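Local coordinates for protein alpha,alpha-trehalose-phosphate synthase (UDP-forming) (Burkholderia xenovorans, PDB 5HXA) that belongs to glycosyltransferase family 20 and has the two-domain GT-B architecture, each domain built around a largely parallel beta sheet flanked by helices, at residues A[288-291]-A[296-299]; A[281-286]-A[321-326]; A[148-153]-A[185-190]. All coordinates share one frame; numbering follows the deposited sequence.

Contact 1 of 3, residues A[288-291]-A[296-299]; sequences RLLL and WHGR
His297 reaches back to the helix that precedes it in the chain and bonds to the backbone carbonyl of Leu290. Its NE2 donates to Leu290 O over 2.7 Å with an N-H...O angle of 161°, a short and fairly straight bond. The oxygen lies at the ring edge, only 6° out of the imidazole plane, so the N-H is directed at it within the ring plane; seen from the acceptor, however, the donor stands above the carbonyl plane. The imidazole thus gives Leu290 O, close to the end of helix 279-292, a side-chain donor.

The van der Waals contacts are looser. Leu290 CB lies 3.7 Å from His297 NE2, and Leu290 CD2 lies 4.1 Å from His297 CD2, which sets the leucine beside the ring that bonds its own carbonyl. At the preceding residue, Leu289 CD1 makes an apolar approach to Trp296 CD1 at 4.4 Å, meeting the indole obliquely. With Leu289 CG anti to the backbone N (chi1 163°), the branch end carrying CD1 is brought to the indole.

These contacts hold the connection between helix 279-292 and strand 300-305 against the helix end. Phe334, at the end of helix 314-334, meets the His297 ring nearly perpendicularly and also touches Leu290, while Trp296 rests on Leu426 of helix 415-426.

Contact 2 of 3, residues A[281-286]-A[321-326]; sequences ERFQAF and QTLEGE
Phe283 and Leu323 pack between two neighbouring helices that flank the six-stranded parallel sheet, in one of the two Rossmann-like domains of the GT-B fold. These are the helices of two consecutive right-handed beta-alpha-beta crossovers, which join the adjacent parallel strands 265-270, 300-305 and 342-345. The short segments run nearly parallel, 15° between their N-to-C directions, with axes 10.3 Å apart.

Phe283 CB points toward the second helix, and the first torsion places CG beside the backbone N, 4.1 Å from Leu323 CD1. Next along the ring, CD2 lies 3.6 Å from Leu323 CD1 and has Glu326 CB at the ring edge, 4.2 Å away. CE2 makes the closest approach, 3.4 Å to Leu323 CD1, and CZ is 3.7 Å from the same methyl. Leu323 CD1 stands over one face, 3.7 Å from the ring centroid and 22° off the normal: a CH-pi contact, displaced toward the rim. Phe283 also touches Ile342 on the sheet.

The polar pair is Gln284 with Glu326. The glutamine chain is extended beyond CG, whereas the glutamate bends at chi2. Amide and carboxylate planes are almost perpendicular, 88° apart. Glu326 OE2 also forms a salt bridge with Arg329 NH2, so OE2 is shared between an amide and a guanidinium. Gln284 NE2 donates to Glu326 OE2 over 3.1 Å; the oxygen lies close to the amide plane, but the nitrogen meets it from above the carboxylate plane.

Contact 3 of 3, residues A[148-153]-A[185-190]; sequences CLRELG and MCSYDV
The guanidinium of Arg150 receives both its partners from 185-190 at its edge: Ser187 O and Asp189 OD2 lie near its plane, the carboxylate oxygen 14° out of it and the carbonyl oxygen closer still. Its plane and that of the Asp189 carboxylate are 64° apart, so the two charged groups do not form a coplanar, two-pronged pair.

Two nitrogens converge side-on upon the one carbonyl oxygen. Arg150 NE donates to Ser187 O at 3.0 Å, and Arg150 NH2 reaches Ser187 O at the same 3.0 Å. Seen from the carbonyl, NH2 is nearly in line with the C=O bond, while NE is tilted from the carbonyl plane. This double grip limits rotation of the guanidinium. NH2 also forms a salt bridge, 2.7 Å to Asp189 OD2, but meets that oxygen from above the carboxylate plane and with an N-H...O angle of 137°, well short of straight.

Arg150 points its CB toward the turn. Its first torsion, with CG beside the backbone N, sets Arg150 CG 3.8 Å from Ser187 CB, and the bend at chi2 swings CD and the guanidinium to Ser187 O. The acceptor carbonyl belongs to the third residue of a type I beta turn, Met185 to Tyr188, closed by Tyr188 N to Met185 O at 3.1 Å. The remaining nitrogen of Arg150, NH1, bonds to the carbonyls of Val154 and Asn156, so the cation ties the turn to the chain leaving its own helix. That helix ends in a Schellman motif with Gly153 at C-prime.

Asp189 OD2 has a second partner in Ile158 N, at the start of strand 158-161. The contact thus joins the end of helix 145-151 to the connection between helix 178-185 and strand 190-193, beside adjacent parallel strands 158-161 and 190-193.

In the fold
Contacts 1 and 2 share helix 279-292 and the six-stranded parallel sheet region, their centres about 15 Å apart, whereas contact 3 belongs to the other, ten-stranded half, its centre about 55 Å from that of contact 1 and about 44 Å from that of contact 2. All three are partly buried. Contact 2 alone sets helix against helix, with an apolar ring-and-methyl core and a polar pair beside it. Contacts 1 and 3 both hold a loop leading into a strand, and in each a side chain donates to a backbone carbonyl: a single imidazole bond in contact 1, two guanidinium nitrogens converging on one oxygen, with an added salt bridge, in contact 3.

Contact 1 of 3, residues A[288-291]-A[296-299]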
loop_
_atom_site.group_PDB
_atom_site.type_symbol
_atom_site.label_atom_id
_atom_site.label_comp_id
_atom_site.label_asym_id
_atom_site.label_seq_id
_atom_site.Cartn_x
_atom_site.Cartn_y
_atom_site.Cartn_z
ATOM N N ARG A 288 -13.211 20.220 -9.917
ATOM C CA ARG A 288 -12.088 20.917 -10.536
ATOM C C ARG A 288 -12.396 21.272 -11.990
ATOM O O ARG A 288 -11.995 22.337 -12.477
ATOM C CB ARG A 288 -10.811 20.068 -10.440
ATOM C CG ARG A 288 -9.544 20.821 -10.871
ATOM C CD ARG A 288 -8.273 20.222 -10.247
ATOM N NE ARG A 288 -8.285 20.306 -8.782
ATOM C CZ ARG A 288 -7.263 19.973 -8.000
ATOM N NH1 ARG A 288 -6.124 19.552 -8.531
ATOM N NH2 ARG A 288 -7.368 20.087 -6.683
ATOM N N LEU A 289 -13.111 20.394 -12.696
ATOM C CA LEU A 289 -13.553 20.733 -14.045
ATOM C C LEU A 289 -14.398 22.004 -14.034
ATOM O O LEU A 289 -14.177 22.917 -14.838
ATOM C CB LEU A 289 -14.335 19.566 -14.652
ATOM C CG LEU A 289 -15.193 19.919 -15.874
ATOM C CD1 LEU A 289 -14.326 20.146 -17.121
ATOM C CD2 LEU A 289 -16.236 18.827 -16.127
ATOM N N LEU A 290 -15.357 22.092 -13.105
ATOM C CA LEU A 290 -16.218 23.270 -13.041
ATOM C C LEU A 290 -15.433 24.530 -12.697
ATOM O O LEU A 290 -15.805 25.629 -13.129
ATOM C CB LEU A 290 -17.339 23.055 -12.024
ATOM C CG LEU A 290 -18.271 21.884 -12.341
ATOM C CD1 LEU A 290 -19.336 21.773 -11.241
ATOM C CD2 LEU A 290 -18.924 22.058 -13.711
ATOM N N LEU A 291 -14.354 24.398 -11.923
ATOM C CA LEU A 291 -13.503 25.555 -11.650
ATOM C C LEU A 291 -12.627 25.906 -12.851
ATOM O O LEU A 291 -12.424 27.087 -13.148
ATOM C CB LEU A 291 -12.637 25.286 -10.420
ATOM C CG LEU A 291 -13.379 25.186 -9.082
ATOM C CD1 LEU A 291 -12.480 24.580 -8.008
ATOM C CD2 LEU A 291 -13.891 26.564 -8.644
ATOM N N TRP A 296 -18.818 25.464 -18.617
ATOM C CA TRP A 296 -19.586 24.230 -18.502
ATOM C C TRP A 296 -20.672 24.289 -17.429
ATOM O O TRP A 296 -21.497 23.365 -17.359
ATOM C CB TRP A 296 -18.653 23.046 -18.227
ATOM C CG TRP A 296 -18.023 22.495 -19.480
ATOM C CD1 TRP A 296 -16.708 22.569 -19.841
ATOM C CD2 TRP A 296 -18.694 21.816 -20.553
ATOM N NE1 TRP A 296 -16.517 21.975 -21.066
ATOM C CE2 TRP A 296 -17.718 21.498 -21.522
ATOM C CE3 TRP A 296 -20.023 21.435 -20.782
ATOM C CZ2 TRP A 296 -18.028 20.823 -22.707
ATOM C CZ3 TRP A 296 -20.330 20.763 -21.961
ATOM C CH2 TRP A 296 -19.334 20.461 -22.906
ATOM N N HIS A 297 -20.699 25.334 -16.597
ATOM C CA HIS A 297 -21.733 25.425 -15.572
ATOM C C HIS A 297 -23.104 25.407 -16.228
ATOM O O HIS A 297 -23.354 26.162 -17.165
ATOM C CB HIS A 297 -21.573 26.703 -14.742
ATOM C CG HIS A 297 -20.330 26.735 -13.909
ATOM N ND1 HIS A 297 -20.209 27.522 -12.785
ATOM C CD2 HIS A 297 -19.144 26.095 -14.051
ATOM C CE1 HIS A 297 -19.005 27.359 -12.263
ATOM N NE2 HIS A 297 -18.339 26.498 -13.013
ATOM N N GLY A 298 -23.991 24.532 -15.740
ATOM C CA GLY A 298 -25.323 24.427 -16.310
ATOM C C GLY A 298 -25.386 23.699 -17.638
ATOM O O GLY A 298 -26.473 23.605 -18.222
ATOM N N ARG A 299 -24.258 23.190 -18.138
ATOM C CA ARG A 299 -24.197 22.514 -19.429
ATOM C C ARG A 299 -23.723 21.078 -19.311
ATOM O O ARG A 299 -23.631 20.373 -20.325
ATOM C CB ARG A 299 -23.290 23.292 -20.387
ATOM C CG ARG A 299 -23.822 24.703 -20.626
ATOM C CD ARG A 299 -23.253 25.321 -21.878
ATOM N NE ARG A 299 -24.080 26.440 -22.316
ATOM C CZ ARG A 299 -23.914 27.696 -21.913
ATOM N NH1 ARG A 299 -22.936 27.999 -21.069
ATOM N NH2 ARG A 299 -24.721 28.648 -22.362
#

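Contact 2 of 3, residues A[281-286]-A[321-326]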
loop_
_atom_site.group_PDB
_atom_site.type_symbol
_atom_site.label_atom_id
_atom_site.label_comp_id
_atom_site.label_asym_id
_atom_site.label_seq_id
_atom_site.Cartn_x
_atom_site.Cartn_y
_atom_site.Cartn_z
ATOM N N GLU A 281 -12.776 11.219 -4.904
ATOM C CA GLU A 281 -11.888 11.792 -5.908
ATOM C C GLU A 281 -12.638 12.065 -7.205
ATOM O O GLU A 281 -12.385 13.072 -7.875
ATOM C CB GLU A 281 -10.698 10.861 -6.163
ATOM C CG GLU A 281 -9.684 10.768 -4.998
ATOM C CD GLU A 281 -10.118 9.827 -3.877
ATOM O OE1 GLU A 281 -11.217 9.236 -3.957
ATOM O OE2 GLU A 281 -9.353 9.678 -2.907
ATOM N N ARG A 282 -13.546 11.164 -7.591
ATOM C CA ARG A 282 -14.352 11.406 -8.783
ATOM C C ARG A 282 -15.129 12.710 -8.663
ATOM O O ARG A 282 -15.149 13.516 -9.601
ATOM C CB ARG A 282 -15.309 10.236 -9.040
ATOM C CG ARG A 282 -14.756 9.274 -10.060
ATOM C CD ARG A 282 -15.679 8.143 -10.293
ATOM N NE ARG A 282 -15.067 6.893 -9.885
ATOM C CZ ARG A 282 -15.574 5.717 -10.193
ATOM N NH1 ARG A 282 -16.691 5.661 -10.912
ATOM N NH2 ARG A 282 -14.971 4.606 -9.793
ATOM N N PHE A 283 -15.780 12.930 -7.510
ATOM C CA PHE A 283 -16.528 14.173 -7.301
ATOM C C PHE A 283 -15.603 15.380 -7.327
ATOM O O PHE A 283 -15.938 16.420 -7.906
ATOM C CB PHE A 283 -17.272 14.148 -5.963
ATOM C CG PHE A 283 -18.473 13.227 -5.925
ATOM C CD1 PHE A 283 -18.700 12.297 -6.923
ATOM C CD2 PHE A 283 -19.368 13.296 -4.863
ATOM C CE1 PHE A 283 -19.819 11.449 -6.870
ATOM C CE2 PHE A 283 -20.489 12.457 -4.810
ATOM C CZ PHE A 283 -20.699 11.528 -5.811
ATOM N N GLN A 284 -14.439 15.266 -6.680
ATOM C CA GLN A 284 -13.542 16.412 -6.578
ATOM C C GLN A 284 -12.947 16.795 -7.931
ATOM O O GLN A 284 -12.717 17.980 -8.193
ATOM C CB GLN A 284 -12.448 16.112 -5.562
ATOM C CG GLN A 284 -12.979 16.221 -4.128
ATOM C CD GLN A 284 -11.952 15.818 -3.097
ATOM O OE1 GLN A 284 -10.865 15.346 -3.436
ATOM N NE2 GLN A 284 -12.295 15.992 -1.826
ATOM N N ALA A 285 -12.670 15.815 -8.798
ATOM C CA ALA A 285 -12.159 16.176 -10.122
ATOM C C ALA A 285 -13.256 16.790 -10.985
ATOM O O ALA A 285 -12.973 17.646 -11.833
ATOM C CB ALA A 285 -11.549 14.955 -10.820
ATOM N N PHE A 286 -14.509 16.367 -10.788
ATOM C CA PHE A 286 -15.624 17.046 -11.440
ATOM C C PHE A 286 -15.728 18.491 -10.954
ATOM O O PHE A 286 -15.889 19.417 -11.759
ATOM C CB PHE A 286 -16.916 16.259 -11.182
ATOM C CG PHE A 286 -18.147 16.903 -11.762
ATOM C CD1 PHE A 286 -18.313 16.995 -13.145
ATOM C CD2 PHE A 286 -19.134 17.416 -10.928
ATOM C CE1 PHE A 286 -19.444 17.604 -13.689
ATOM C CE2 PHE A 286 -20.274 18.020 -11.465
ATOM C CZ PHE A 286 -20.429 18.107 -12.847
ATOM N N GLN A 321 -20.979 8.393 4.251
ATOM C CA GLN A 321 -21.211 9.718 4.824
ATOM C C GLN A 321 -20.264 10.747 4.227
ATOM O O GLN A 321 -20.669 11.877 3.930
ATOM C CB GLN A 321 -21.050 9.682 6.344
ATOM C CG GLN A 321 -22.045 8.824 7.079
ATOM C CD GLN A 321 -21.654 8.628 8.535
ATOM O OE1 GLN A 321 -20.783 9.331 9.054
ATOM N NE2 GLN A 321 -22.287 7.666 9.200
ATOM N N THR A 322 -18.997 10.374 4.041
ATOM C CA THR A 322 -18.042 11.276 3.401
ATOM C C THR A 322 -18.502 11.664 2.005
ATOM O O THR A 322 -18.517 12.850 1.647
ATOM C CB THR A 322 -16.660 10.614 3.340
ATOM O OG1 THR A 322 -16.227 10.301 4.665
ATOM C CG2 THR A 322 -15.657 11.538 2.689
ATOM N N LEU A 323 -18.854 10.667 1.188
ATOM C CA LEU A 323 -19.296 10.935 -0.176
ATOM C C LEU A 323 -20.554 11.799 -0.197
ATOM O O LEU A 323 -20.671 12.724 -1.014
ATOM C CB LEU A 323 -19.556 9.614 -0.901
ATOM C CG LEU A 323 -19.812 9.760 -2.391
ATOM C CD1 LEU A 323 -18.531 10.258 -3.067
ATOM C CD2 LEU A 323 -20.302 8.450 -2.996
ATOM N N GLU A 324 -21.520 11.485 0.667
ATOM C CA GLU A 324 -22.760 12.256 0.711
ATOM C C GLU A 324 -22.492 13.719 1.053
ATOM O O GLU A 324 -23.073 14.623 0.441
ATOM C CB GLU A 324 -23.734 11.600 1.703
ATOM C CG GLU A 324 -24.330 10.331 1.078
ATOM C CD GLU A 324 -25.061 9.414 2.034
ATOM O OE1 GLU A 324 -25.659 8.437 1.522
ATOM O OE2 GLU A 324 -25.059 9.655 3.261
ATOM N N GLY A 325 -21.579 13.974 1.990
ATOM C CA GLY A 325 -21.228 15.352 2.304
ATOM C C GLY A 325 -20.531 16.062 1.155
ATOM O O GLY A 325 -20.723 17.264 0.957
ATOM N N GLU A 326 -19.704 15.336 0.387
ATOM C CA GLU A 326 -19.030 15.948 -0.762
ATOM C C GLU A 326 -20.023 16.325 -1.855
ATOM O O GLU A 326 -19.906 17.397 -2.461
ATOM C CB GLU A 326 -17.947 15.008 -1.321
ATOM C CG GLU A 326 -16.619 15.067 -0.576
ATOM C CD GLU A 326 -15.969 16.442 -0.629
ATOM O OE1 GLU A 326 -16.129 17.223 0.333
ATOM O OE2 GLU A 326 -15.315 16.757 -1.639
#

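Contact 3 of 3, residues A[148-153]-A[185-190]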
loop_
_atom_site.group_PDB
_atom_site.type_symbol
_atom_site.label_atom_id
_atom_site.label_comp_id
_atom_site.label_asym_id
_atom_site.label_seq_id
_atom_site.Cartn_x
_atom_site.Cartn_y
_atom_site.Cartn_z
ATOM N N CYS A 148 -7.799 -28.010 1.323
ATOM C CA CYS A 148 -8.781 -28.817 2.043
ATOM C C CYS A 148 -9.185 -30.042 1.234
ATOM O O CYS A 148 -9.349 -31.138 1.788
ATOM C CB CYS A 148 -10.015 -27.978 2.381
ATOM S SG CYS A 148 -9.727 -26.625 3.534
ATOM N N LEU A 149 -9.357 -29.884 -0.077
ATOM C CA LEU A 149 -9.741 -31.041 -0.885
ATOM C C LEU A 149 -8.612 -32.065 -0.950
ATOM O O LEU A 149 -8.858 -33.268 -0.790
ATOM C CB LEU A 149 -10.166 -30.598 -2.288
ATOM C CG LEU A 149 -11.540 -29.915 -2.386
ATOM C CD1 LEU A 149 -11.761 -29.352 -3.785
ATOM C CD2 LEU A 149 -12.692 -30.871 -1.978
ATOM N N ARG A 150 -7.369 -31.613 -1.165
ATOM C CA ARG A 150 -6.238 -32.547 -1.216
ATOM C C ARG A 150 -6.114 -33.329 0.083
ATOM O O ARG A 150 -5.767 -34.516 0.076
ATOM C CB ARG A 150 -4.921 -31.809 -1.482
ATOM C CG ARG A 150 -4.896 -30.945 -2.736
ATOM C CD ARG A 150 -5.250 -31.743 -3.989
ATOM N NE ARG A 150 -5.069 -30.898 -5.165
ATOM C CZ ARG A 150 -5.562 -31.155 -6.374
ATOM N NH1 ARG A 150 -6.273 -32.257 -6.598
ATOM N NH2 ARG A 150 -5.329 -30.303 -7.364
ATOM N N GLU A 151 -6.371 -32.666 1.209
ATOM C CA GLU A 151 -6.319 -33.325 2.506
ATOM C C GLU A 151 -7.371 -34.413 2.630
ATOM O O GLU A 151 -7.194 -35.344 3.421
ATOM C CB GLU A 151 -6.493 -32.288 3.614
ATOM C CG GLU A 151 -5.430 -32.348 4.681
ATOM C CD GLU A 151 -4.379 -31.283 4.503
ATOM O OE1 GLU A 151 -4.717 -30.091 4.659
ATOM O OE2 GLU A 151 -3.220 -31.635 4.204
ATOM N N LEU A 152 -8.457 -34.322 1.865
ATOM C CA LEU A 152 -9.471 -35.361 1.806
ATOM C C LEU A 152 -9.157 -36.416 0.750
ATOM O O LEU A 152 -9.985 -37.297 0.504
ATOM C CB LEU A 152 -10.843 -34.736 1.535
ATOM C CG LEU A 152 -11.387 -33.821 2.640
ATOM C CD1 LEU A 152 -12.617 -33.090 2.158
ATOM C CD2 LEU A 152 -11.712 -34.622 3.889
ATOM N N GLY A 153 -7.981 -36.346 0.129
ATOM C CA GLY A 153 -7.609 -37.305 -0.890
ATOM C C GLY A 153 -8.156 -37.020 -2.270
ATOM O O GLY A 153 -8.129 -37.906 -3.128
ATOM N N MET A 185 -2.681 -22.112 -1.575
ATOM C CA MET A 185 -3.067 -21.829 -2.958
ATOM C C MET A 185 -2.354 -22.743 -3.956
ATOM O O MET A 185 -2.885 -23.004 -5.040
ATOM C CB MET A 185 -2.785 -20.368 -3.306
ATOM C CG MET A 185 -3.766 -19.370 -2.660
ATOM S SD MET A 185 -3.233 -17.668 -2.906
ATOM C CE MET A 185 -3.737 -17.358 -4.611
ATOM N N CYS A 186 -1.150 -23.217 -3.632
ATOM C CA CYS A 186 -0.429 -24.072 -4.572
ATOM C C CYS A 186 -0.929 -25.516 -4.579
ATOM O O CYS A 186 -0.365 -26.351 -5.306
ATOM C CB CYS A 186 1.072 -24.010 -4.275
ATOM S SG CYS A 186 1.776 -22.348 -4.631
ATOM N N SER A 187 -1.972 -25.834 -3.800
ATOM C CA SER A 187 -2.689 -27.093 -3.991
ATOM C C SER A 187 -3.569 -27.074 -5.232
ATOM O O SER A 187 -3.991 -28.144 -5.686
ATOM C CB SER A 187 -3.546 -27.415 -2.762
ATOM O OG SER A 187 -2.716 -27.791 -1.677
ATOM N N TYR A 188 -3.879 -25.890 -5.763
ATOM C CA TYR A 188 -4.547 -25.782 -7.052
ATOM C C TYR A 188 -3.609 -26.201 -8.182
ATOM O O TYR A 188 -2.407 -25.911 -8.153
ATOM C CB TYR A 188 -5.017 -24.336 -7.292
ATOM C CG TYR A 188 -6.213 -23.911 -6.442
ATOM C CD1 TYR A 188 -7.500 -24.343 -6.759
ATOM C CD2 TYR A 188 -6.053 -23.053 -5.351
ATOM C CE1 TYR A 188 -8.603 -23.960 -5.991
ATOM C CE2 TYR A 188 -7.150 -22.659 -4.572
ATOM C CZ TYR A 188 -8.413 -23.125 -4.896
ATOM O OH TYR A 188 -9.493 -22.751 -4.133
ATOM N N ASP A 189 -4.174 -26.867 -9.198
ATOM C CA ASP A 189 -3.419 -27.205 -10.403
ATOM C C ASP A 189 -3.268 -26.016 -11.344
ATOM O O ASP A 189 -2.272 -25.933 -12.070
ATOM C CB ASP A 189 -4.095 -28.345 -11.165
ATOM C CG ASP A 189 -4.103 -29.636 -10.384
ATOM O OD1 ASP A 189 -3.003 -30.166 -10.103
ATOM O OD2 ASP A 189 -5.207 -30.117 -10.056
ATOM N N VAL A 190 -4.254 -25.125 -11.382
ATOM C CA VAL A 190 -4.240 -23.937 -12.229
ATOM C C VAL A 190 -4.686 -22.756 -11.374
ATOM O O VAL A 190 -5.689 -22.847 -10.656
ATOM C CB VAL A 190 -5.165 -24.093 -13.457
ATOM C CG1 VAL A 190 -5.137 -22.821 -14.341
ATOM C CG2 VAL A 190 -4.801 -25.345 -14.273
#